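Local coordinates for protein ribonuclease VapC (Caulobacter crescentus, PDB 5K8J) that probably acts as the toxic ribonuclease of a toxin-antitoxin pair, a magnesium-dependent PIN-domain enzyme restrained by its VapB partner, at residues R96-Q101 against A107-F112. Residues are numbered along the deposited sequence; the frame is centred on the assembly and turned at random.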
loop_
_atom_site.group_PDB
_atom_site.type_symbol
_atom_site.label_atom_id
_atom_site.label_comp_id
_atom_site.label_asym_id
_atom_site.label_seq_id
_atom_site.Cartn_x
_atom_site.Cartn_y
_atom_site.Cartn_z
ATOM N N ARG B 96 6.998 -19.560 3.457
ATOM C CA ARG B 96 7.188 -18.229 2.906
ATOM C C ARG B 96 6.199 -17.200 3.469
ATOM O O ARG B 96 6.524 -16.010 3.589
ATOM C CB ARG B 96 7.111 -18.343 1.380
ATOM C CG ARG B 96 8.316 -19.031 0.784
ATOM C CD ARG B 96 8.052 -19.426 -0.646
ATOM N NE ARG B 96 9.272 -19.911 -1.275
ATOM C CZ ARG B 96 9.396 -20.090 -2.587
ATOM N NH1 ARG B 96 8.373 -19.826 -3.362
ATOM N NH2 ARG B 96 10.542 -20.502 -3.130
HETATM N N MSE B 97 4.989 -17.621 3.859
HETATM C CA MSE B 97 4.052 -16.732 4.530
HETATM C C MSE B 97 4.626 -16.260 5.865
HETATM O O MSE B 97 4.563 -15.075 6.175
HETATM C CB MSE B 97 2.702 -17.433 4.748
HETATM C CG MSE B 97 1.893 -17.613 3.469
HETATM SE SE MSE B 97 0.215 -18.562 3.863
HETATM C CE MSE B 97 -0.711 -17.167 4.683
ATOM N N ILE B 98 5.156 -17.201 6.648
ATOM C CA ILE B 98 5.690 -16.800 7.946
ATOM C C ILE B 98 6.944 -15.941 7.766
ATOM O O ILE B 98 7.125 -14.910 8.440
ATOM C CB ILE B 98 5.938 -18.038 8.821
ATOM C CG1 ILE B 98 4.623 -18.820 8.988
ATOM C CG2 ILE B 98 6.496 -17.578 10.185
ATOM C CD1 ILE B 98 4.761 -20.112 9.729
ATOM N N ALA B 99 7.822 -16.333 6.849
ATOM C CA ALA B 99 8.983 -15.501 6.557
ATOM C C ALA B 99 8.580 -14.108 6.089
ATOM O O ALA B 99 9.230 -13.114 6.436
ATOM C CB ALA B 99 9.856 -16.179 5.499
ATOM N N ALA B 100 7.505 -14.011 5.297
ATOM C CA ALA B 100 7.005 -12.714 4.837
ATOM C C ALA B 100 6.599 -11.821 6.005
ATOM O O ALA B 100 6.784 -10.603 5.973
ATOM C CB ALA B 100 5.815 -12.936 3.889
ATOM N N GLN B 101 6.038 -12.411 7.053
ATOM C CA GLN B 101 5.672 -11.619 8.211
ATOM C C GLN B 101 6.909 -11.127 8.945
ATOM O O GLN B 101 6.940 -9.999 9.432
ATOM C CB GLN B 101 4.835 -12.465 9.149
ATOM C CG GLN B 101 3.504 -12.846 8.542
ATOM C CD GLN B 101 2.727 -13.737 9.470
ATOM O OE1 GLN B 101 2.974 -14.924 9.514
ATOM N NE2 GLN B 101 1.774 -13.170 10.213
ATOM N N ALA B 107 12.071 -8.596 11.549
ATOM C CA ALA B 107 12.379 -9.542 12.615
ATOM C C ALA B 107 13.231 -10.682 12.074
ATOM O O ALA B 107 13.122 -11.049 10.899
ATOM C CB ALA B 107 11.093 -10.112 13.214
ATOM N N THR B 108 14.060 -11.254 12.945
ATOM C CA THR B 108 14.853 -12.423 12.592
ATOM C C THR B 108 14.020 -13.686 12.735
ATOM O O THR B 108 13.263 -13.844 13.698
ATOM C CB THR B 108 16.090 -12.462 13.473
ATOM O OG1 THR B 108 16.908 -11.320 13.168
ATOM C CG2 THR B 108 16.922 -13.737 13.276
ATOM N N PHE B 109 14.122 -14.554 11.731
ATOM C CA PHE B 109 13.360 -15.798 11.639
ATOM C C PHE B 109 14.189 -16.949 12.209
ATOM O O PHE B 109 15.324 -17.197 11.765
ATOM C CB PHE B 109 12.964 -16.059 10.187
ATOM C CG PHE B 109 12.062 -17.231 10.004
ATOM C CD1 PHE B 109 12.543 -18.388 9.452
ATOM C CD2 PHE B 109 10.749 -17.190 10.417
ATOM C CE1 PHE B 109 11.716 -19.483 9.296
ATOM C CE2 PHE B 109 9.922 -18.293 10.243
ATOM C CZ PHE B 109 10.400 -19.417 9.684
ATOM N N VAL B 110 13.625 -17.656 13.190
ATOM C CA VAL B 110 14.303 -18.726 13.917
ATOM C C VAL B 110 13.688 -20.063 13.517
ATOM O O VAL B 110 12.471 -20.257 13.663
ATOM C CB VAL B 110 14.155 -18.526 15.427
ATOM C CG1 VAL B 110 14.836 -19.643 16.172
ATOM C CG2 VAL B 110 14.732 -17.187 15.833
ATOM N N THR B 111 14.510 -20.971 13.013
ATOM C CA THR B 111 13.966 -22.169 12.384
ATOM C C THR B 111 14.912 -23.353 12.499
ATOM O O THR B 111 16.140 -23.215 12.588
ATOM C CB THR B 111 13.622 -21.921 10.905
ATOM O OG1 THR B 111 13.082 -23.120 10.323
ATOM C CG2 THR B 111 14.830 -21.534 10.122
ATOM N N PHE B 112 14.313 -24.546 12.539
ATOM C CA PHE B 112 15.085 -25.771 12.377
ATOM C C PHE B 112 15.348 -26.135 10.922
ATOM O O PHE B 112 16.085 -27.092 10.668
ATOM C CB PHE B 112 14.334 -26.964 12.976
ATOM C CG PHE B 112 14.038 -26.862 14.433
ATOM C CD1 PHE B 112 14.963 -26.382 15.327
ATOM C CD2 PHE B 112 12.827 -27.332 14.909
ATOM C CE1 PHE B 112 14.659 -26.323 16.690
ATOM C CE2 PHE B 112 12.522 -27.274 16.254
ATOM C CZ PHE B 112 13.429 -26.764 17.139
#
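Thr111 OG1, two residues along the strand from the Phe109 ring that meets Ile98, is gripped by two groups: the backbone N of Asn113 and the carboxylate oxygen OD2 of Asp6, a predicted magnesium ligand. Phe109 of the same strand packs against helix 93-104, and its side chain leaves the strand toward that helix. With CG opposite the main-chain N (chi1 -174°), the CE2 corner of the ring is what reaches Ile98. There the CG2 methyl of Ile98 comes up to the ring edge, close to the ring plane, and lies 3.5 Å from Phe109 CE2. The two side chains cross at roughly a right angle, and the close approach is confined to this methyl and this ring carbon. The other branch of Ile98, CG1, lies anti to the carbonyl carbon, and the side chain also packs on Val4 and Thr7. The same ring carbon, CE2 of Phe109, also lies 4.4 Å from Ala99 N, a looser approach. The backbones are nearest at this level, with Ala99 CA 6.7 Å from Phe109 CA. Phe117 and Asp6 also touch the aromatic group. The contact joins the helix to the strand that follows it in the central parallel sheet of the PIN domain, where 108-111 lies between 3-5 and 125-127. Its closest approach is between apolar groups and the touching residues are buried, consistent with dispersion and the exclusion of water contributing to the packing of helix on strand, while Thr111 makes its polar bond to Asp6 beside the ring.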